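Local structure of PspGI restriction endonuclease (Pyrococcus sp. GI-H, 3BM3) at residues C[185-198]-C[208-222]. The protein probably cuts double-stranded DNA at a specific recognition site as a type II restriction endonuclease, and is seen here bound to its substrate DNA. The protein carries 2 engineered substitutions. Residues are numbered along the deposited sequence; the frame is centred on the assembly and turned at random.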
loop_
_atom_site.group_PDB
_atom_site.type_symbol
_atom_site.label_atom_id
_atom_site.label_comp_id
_atom_site.label_asym_id
_atom_site.label_seq_id
_atom_site.Cartn_x
_atom_site.Cartn_y
_atom_site.Cartn_z
ATOM N N ILE C 185 23.476 -4.949 -0.107
ATOM C CA ILE C 185 22.442 -5.529 -0.947
ATOM C C ILE C 185 22.187 -4.618 -2.151
ATOM O O ILE C 185 22.544 -3.429 -2.145
ATOM C CB ILE C 185 21.146 -5.795 -0.187
ATOM C CG1 ILE C 185 20.413 -4.497 0.176
ATOM C CG2 ILE C 185 21.408 -6.657 1.032
ATOM C CD1 ILE C 185 19.003 -4.779 0.740
ATOM N N ASN C 186 21.597 -5.211 -3.188
ATOM C CA ASN C 186 21.207 -4.520 -4.395
ATOM C C ASN C 186 19.694 -4.621 -4.461
ATOM O O ASN C 186 19.149 -5.687 -4.642
ATOM C CB ASN C 186 21.832 -5.185 -5.589
ATOM C CG ASN C 186 23.328 -5.170 -5.516
ATOM O OD1 ASN C 186 23.934 -4.120 -5.559
ATOM N ND2 ASN C 186 23.923 -6.344 -5.333
ATOM N N PHE C 187 19.042 -3.492 -4.288
ATOM C CA PHE C 187 17.591 -3.484 -4.194
ATOM C C PHE C 187 17.075 -2.509 -5.224
ATOM O O PHE C 187 17.373 -1.305 -5.140
ATOM C CB PHE C 187 17.173 -3.040 -2.804
ATOM C CG PHE C 187 15.729 -3.253 -2.526
ATOM C CD1 PHE C 187 15.308 -4.350 -1.813
ATOM C CD2 PHE C 187 14.785 -2.349 -2.989
ATOM C CE1 PHE C 187 13.965 -4.558 -1.560
ATOM C CE2 PHE C 187 13.442 -2.559 -2.742
ATOM C CZ PHE C 187 13.045 -3.640 -2.022
ATOM N N TRP C 188 16.340 -3.032 -6.214
ATOM C CA TRP C 188 15.888 -2.222 -7.321
ATOM C C TRP C 188 14.375 -2.189 -7.303
ATOM O O TRP C 188 13.739 -3.176 -6.998
ATOM C CB TRP C 188 16.363 -2.770 -8.669
ATOM C CG TRP C 188 17.845 -2.854 -8.842
ATOM C CD1 TRP C 188 18.805 -2.493 -7.960
ATOM C CD2 TRP C 188 18.533 -3.383 -9.983
ATOM N NE1 TRP C 188 20.054 -2.768 -8.470
ATOM C CE2 TRP C 188 19.909 -3.287 -9.723
ATOM C CE3 TRP C 188 18.116 -3.865 -11.226
ATOM C CZ2 TRP C 188 20.862 -3.697 -10.649
ATOM C CZ3 TRP C 188 19.077 -4.302 -12.129
ATOM C CH2 TRP C 188 20.416 -4.188 -11.843
ATOM N N PHE C 189 13.824 -1.038 -7.648
ATOM C CA PHE C 189 12.386 -0.860 -7.671
ATOM C C PHE C 189 11.972 -0.654 -9.099
ATOM O O PHE C 189 12.532 0.168 -9.833
ATOM C CB PHE C 189 12.016 0.391 -6.895
ATOM C CG PHE C 189 10.551 0.702 -6.901
ATOM C CD1 PHE C 189 9.730 0.175 -5.911
ATOM C CD2 PHE C 189 9.998 1.461 -7.886
ATOM C CE1 PHE C 189 8.358 0.417 -5.931
ATOM C CE2 PHE C 189 8.622 1.708 -7.898
ATOM C CZ PHE C 189 7.828 1.204 -6.914
ATOM N N VAL C 190 10.905 -1.346 -9.461
ATOM C CA VAL C 190 10.293 -1.209 -10.769
ATOM C C VAL C 190 8.824 -0.833 -10.587
ATOM O O VAL C 190 8.100 -1.536 -9.909
ATOM C CB VAL C 190 10.343 -2.535 -11.550
ATOM C CG1 VAL C 190 9.649 -2.388 -12.872
ATOM C CG2 VAL C 190 11.751 -3.015 -11.692
ATOM N N GLY C 191 8.429 0.269 -11.215
ATOM C CA GLY C 191 7.056 0.700 -11.221
ATOM C C GLY C 191 6.635 0.748 -12.653
ATOM O O GLY C 191 7.466 0.949 -13.551
ATOM N N PHE C 192 5.376 0.481 -12.907
ATOM C CA PHE C 192 4.884 0.498 -14.266
ATOM C C PHE C 192 3.725 1.494 -14.303
ATOM O O PHE C 192 2.574 1.154 -14.554
ATOM C CB PHE C 192 4.473 -0.903 -14.686
ATOM C CG PHE C 192 4.645 -1.157 -16.158
ATOM C CD1 PHE C 192 5.882 -1.068 -16.717
ATOM C CD2 PHE C 192 3.566 -1.495 -16.955
ATOM C CE1 PHE C 192 6.066 -1.262 -18.086
ATOM C CE2 PHE C 192 3.750 -1.712 -18.304
ATOM C CZ PHE C 192 5.022 -1.616 -18.844
ATOM N N ASP C 193 4.081 2.743 -14.029
ATOM C CA ASP C 193 3.122 3.768 -13.641
ATOM C C ASP C 193 3.537 5.044 -14.283
ATOM O O ASP C 193 4.576 5.609 -13.968
ATOM C CB ASP C 193 3.075 3.898 -12.103
ATOM C CG ASP C 193 1.971 4.800 -11.607
ATOM O OD1 ASP C 193 1.478 5.635 -12.389
ATOM O OD2 ASP C 193 1.630 4.695 -10.402
ATOM N N GLU C 194 2.691 5.515 -15.173
ATOM C CA GLU C 194 2.934 6.747 -15.894
ATOM C C GLU C 194 2.847 7.970 -14.983
ATOM O O GLU C 194 3.279 9.047 -15.382
ATOM C CB GLU C 194 1.954 6.863 -17.080
ATOM C CG GLU C 194 1.929 5.622 -17.994
ATOM C CD GLU C 194 3.021 5.585 -19.080
ATOM O OE1 GLU C 194 3.866 6.525 -19.167
ATOM O OE2 GLU C 194 2.993 4.600 -19.864
ATOM N N GLU C 195 2.319 7.813 -13.759
ATOM C CA GLU C 195 2.213 8.908 -12.806
ATOM C C GLU C 195 3.220 8.783 -11.675
ATOM O O GLU C 195 3.100 9.416 -10.652
ATOM C CB GLU C 195 0.784 8.999 -12.256
ATOM C CG GLU C 195 -0.261 9.228 -13.334
ATOM C CD GLU C 195 0.092 10.330 -14.336
ATOM O OE1 GLU C 195 0.517 11.442 -13.902
ATOM O OE2 GLU C 195 -0.076 10.091 -15.562
ATOM N N PHE C 196 4.254 7.988 -11.903
ATOM C CA PHE C 196 5.320 7.827 -10.922
ATOM C C PHE C 196 5.914 9.206 -10.607
ATOM O O PHE C 196 6.218 9.950 -11.506
ATOM C CB PHE C 196 6.361 6.899 -11.488
ATOM C CG PHE C 196 7.419 6.516 -10.500
ATOM C CD1 PHE C 196 7.126 5.664 -9.449
ATOM C CD2 PHE C 196 8.682 7.047 -10.580
ATOM C CE1 PHE C 196 8.104 5.312 -8.538
ATOM C CE2 PHE C 196 9.639 6.699 -9.675
ATOM C CZ PHE C 196 9.377 5.837 -8.682
ATOM N N THR C 197 6.087 9.522 -9.327
ATOM C CA THR C 197 6.466 10.870 -8.909
ATOM C C THR C 197 7.962 11.051 -8.669
ATOM O O THR C 197 8.680 10.126 -8.312
ATOM C CB THR C 197 5.762 11.263 -7.604
ATOM O OG1 THR C 197 6.360 10.550 -6.510
ATOM C CG2 THR C 197 4.259 10.935 -7.696
ATOM N N ILE C 198 8.402 12.289 -8.857
ATOM C CA ILE C 198 9.798 12.653 -8.587
ATOM C C ILE C 198 10.150 12.428 -7.139
ATOM O O ILE C 198 11.211 11.900 -6.850
ATOM C CB ILE C 198 10.078 14.098 -9.010
ATOM C CG1 ILE C 198 11.522 14.486 -8.743
ATOM C CG2 ILE C 198 9.177 15.059 -8.263
ATOM C CD1 ILE C 198 11.849 15.944 -9.218
ATOM N N GLY C 208 17.579 3.601 0.543
ATOM C CA GLY C 208 17.809 2.180 0.470
ATOM C C GLY C 208 17.479 1.474 -0.814
ATOM O O GLY C 208 17.691 0.259 -0.928
ATOM N N ILE C 209 17.003 2.228 -1.786
ATOM C CA ILE C 209 16.727 1.679 -3.096
ATOM C C ILE C 209 17.876 2.118 -3.981
ATOM O O ILE C 209 18.170 3.311 -4.085
ATOM C CB ILE C 209 15.371 2.126 -3.636
ATOM C CG1 ILE C 209 14.247 1.459 -2.839
ATOM C CG2 ILE C 209 15.219 1.720 -5.080
ATOM C CD1 ILE C 209 13.981 2.053 -1.566
ATOM N N ASP C 210 18.538 1.147 -4.589
ATOM C CA ASP C 210 19.711 1.449 -5.406
ATOM C C ASP C 210 19.428 1.998 -6.763
ATOM O O ASP C 210 20.195 2.798 -7.261
ATOM C CB ASP C 210 20.582 0.223 -5.548
ATOM C CG ASP C 210 21.073 -0.220 -4.239
ATOM O OD1 ASP C 210 21.931 0.504 -3.667
ATOM O OD2 ASP C 210 20.538 -1.202 -3.730
ATOM N N ARG C 211 18.340 1.519 -7.371
ATOM C CA ARG C 211 17.960 1.846 -8.743
ATOM C C ARG C 211 16.440 1.881 -8.829
ATOM O O ARG C 211 15.760 1.025 -8.248
ATOM C CB ARG C 211 18.523 0.833 -9.746
ATOM C CG ARG C 211 20.032 0.670 -9.663
ATOM C CD ARG C 211 20.564 -0.273 -10.714
ATOM N NE ARG C 211 20.576 0.247 -12.076
ATOM C CZ ARG C 211 21.474 1.092 -12.582
ATOM N NH1 ARG C 211 22.428 1.616 -11.828
ATOM N NH2 ARG C 211 21.381 1.454 -13.856
ATOM N N VAL C 212 15.925 2.861 -9.560
ATOM C CA VAL C 212 14.493 3.026 -9.732
ATOM C C VAL C 212 14.224 2.894 -11.199
ATOM O O VAL C 212 14.811 3.640 -11.978
ATOM C CB VAL C 212 14.051 4.376 -9.203
ATOM C CG1 VAL C 212 12.672 4.733 -9.744
ATOM C CG2 VAL C 212 14.070 4.330 -7.640
ATOM N N TYR C 213 13.324 1.989 -11.566
ATOM C CA TYR C 213 12.926 1.787 -12.954
ATOM C C TYR C 213 11.510 2.252 -13.181
ATOM O O TYR C 213 10.628 1.958 -12.388
ATOM C CB TYR C 213 13.030 0.329 -13.363
ATOM C CG TYR C 213 14.478 -0.097 -13.388
ATOM C CD1 TYR C 213 15.206 -0.051 -14.563
ATOM C CD2 TYR C 213 15.112 -0.496 -12.218
ATOM C CE1 TYR C 213 16.528 -0.405 -14.580
ATOM C CE2 TYR C 213 16.417 -0.852 -12.202
ATOM C CZ TYR C 213 17.148 -0.797 -13.402
ATOM O OH TYR C 213 18.472 -1.162 -13.389
ATOM N N VAL C 214 11.308 2.981 -14.254
ATOM C CA VAL C 214 10.048 3.649 -14.503
ATOM C C VAL C 214 9.564 3.215 -15.888
ATOM O O VAL C 214 10.346 2.963 -16.781
ATOM C CB VAL C 214 10.180 5.196 -14.388
ATOM C CG1 VAL C 214 10.824 5.631 -13.058
ATOM C CG2 VAL C 214 10.952 5.780 -15.521
ATOM N N ILE C 215 8.257 3.065 -16.057
ATOM C CA ILE C 215 7.714 2.706 -17.335
ATOM C C ILE C 215 8.302 3.693 -18.355
ATOM O O ILE C 215 8.417 4.870 -18.081
ATOM C CB ILE C 215 6.177 2.751 -17.319
ATOM C CG1 ILE C 215 5.602 2.186 -18.610
ATOM C CG2 ILE C 215 5.637 4.146 -16.948
ATOM C CD1 ILE C 215 4.117 1.845 -18.516
ATOM N N ASP C 216 8.670 3.204 -19.531
ATOM C CA ASP C 216 9.472 4.008 -20.444
ATOM C C ASP C 216 8.856 5.350 -20.732
ATOM O O ASP C 216 9.576 6.346 -20.794
ATOM C CB ASP C 216 9.762 3.270 -21.743
ATOM C CG ASP C 216 10.730 2.115 -21.577
ATOM O OD1 ASP C 216 11.007 1.679 -20.452
ATOM O OD2 ASP C 216 11.200 1.628 -22.631
ATOM N N GLY C 217 7.527 5.365 -20.890
ATOM C CA GLY C 217 6.756 6.568 -21.207
ATOM C C GLY C 217 6.854 7.689 -20.202
ATOM O O GLY C 217 6.553 8.838 -20.503
ATOM N N ARG C 218 7.272 7.361 -18.983
ATOM C CA ARG C 218 7.386 8.362 -17.918
ATOM C C ARG C 218 8.808 8.847 -17.706
ATOM O O ARG C 218 9.036 9.855 -17.081
ATOM C CB ARG C 218 6.800 7.745 -16.634
ATOM C CG ARG C 218 6.865 8.603 -15.394
ATOM C CD ARG C 218 6.371 10.008 -15.587
ATOM N NE ARG C 218 6.332 10.653 -14.280
ATOM C CZ ARG C 218 6.489 11.953 -14.063
ATOM N NH1 ARG C 218 6.699 12.800 -15.074
ATOM N NH2 ARG C 218 6.445 12.412 -12.834
ATOM N N TYR C 219 9.781 8.133 -18.252
ATOM C CA TYR C 219 11.176 8.419 -17.984
ATOM C C TYR C 219 11.510 9.857 -18.345
ATOM O O TYR C 219 12.012 10.612 -17.534
ATOM C CB TYR C 219 12.082 7.450 -18.721
ATOM C CG TYR C 219 13.525 7.728 -18.471
ATOM C CD1 TYR C 219 14.151 7.286 -17.313
ATOM C CD2 TYR C 219 14.255 8.493 -19.347
ATOM C CE1 TYR C 219 15.474 7.584 -17.058
ATOM C CE2 TYR C 219 15.586 8.769 -19.118
ATOM C CZ TYR C 219 16.185 8.327 -17.956
ATOM O OH TYR C 219 17.510 8.630 -17.751
ATOM N N ASP C 220 11.242 10.234 -19.581
ATOM C CA ASP C 220 11.649 11.570 -20.034
ATOM C C ASP C 220 11.058 12.702 -19.205
ATOM O O ASP C 220 11.759 13.639 -18.821
ATOM C CB ASP C 220 11.328 11.775 -21.510
ATOM C CG ASP C 220 12.303 11.072 -22.421
ATOM O OD1 ASP C 220 13.293 10.520 -21.923
ATOM O OD2 ASP C 220 12.079 11.108 -23.654
ATOM N N SER C 221 9.762 12.640 -18.930
ATOM C CA SER C 221 9.107 13.726 -18.200
ATOM C C SER C 221 9.590 13.738 -16.753
ATOM O O SER C 221 9.737 14.793 -16.161
ATOM C CB SER C 221 7.580 13.605 -18.272
ATOM O OG SER C 221 7.109 12.350 -17.791
ATOM N N LEU C 222 9.863 12.562 -16.197
ATOM C CA LEU C 222 10.354 12.485 -14.835
ATOM C C LEU C 222 11.716 13.122 -14.739
ATOM O O LEU C 222 11.962 13.940 -13.844
ATOM C CB LEU C 222 10.375 11.031 -14.331
ATOM C CG LEU C 222 11.104 10.867 -13.002
ATOM C CD1 LEU C 222 10.450 11.719 -11.901
ATOM C CD2 LEU C 222 11.200 9.401 -12.629
HETATM O O HOH W 1 23.296 -0.813 -1.865
HETATM O O HOH W 2 6.776 3.994 -13.645
HETATM O O HOH W 3 5.115 3.883 -21.554
#
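Strands 186-191 and 211-214 run parallel, their axes 4.7 Å apart, joined by hydrogen bonds from Phe189 N to Arg211 O, Tyr213 N to Phe189 O and Gly191 N to Tyr213 O. Asp210 reaches back with OD2, whose anti lone pair takes Phe187 N at 2.8 Å; Arg178 pairs with the same oxygen. Trp188 and Arg211 lie side by side: in the conformer modelled here, CD of Arg211 sits 3.5 Å from the centroid of the indole five-membered ring, over the face that Tyr213 OH also meets. There a bend at chi3 (73°) turns the guanidinium so that NE donates in its own plane to Tyr213 OH, while Asp252 binds both side chains. The strands and helix 198-206 form a beta-alpha-beta unit, its strands neighbours in the mixed sheet of this PDDEXK-clan nuclease. Ile215 CD1 makes a CH-pi contact over the centre of the Phe192 ring. CG1 of Val212 and CG1 of Val214 approach the Phe196 ring obliquely from one side, while Leu222 CD2 meets its edge. Phe196 O is gripped side-on by Arg218, NE at 2.9 Å and NH2 at 2.8 Å; a leucine in place of this arginine would probably leave that carbonyl without both donors and Glu225 without its salt-bridge mate.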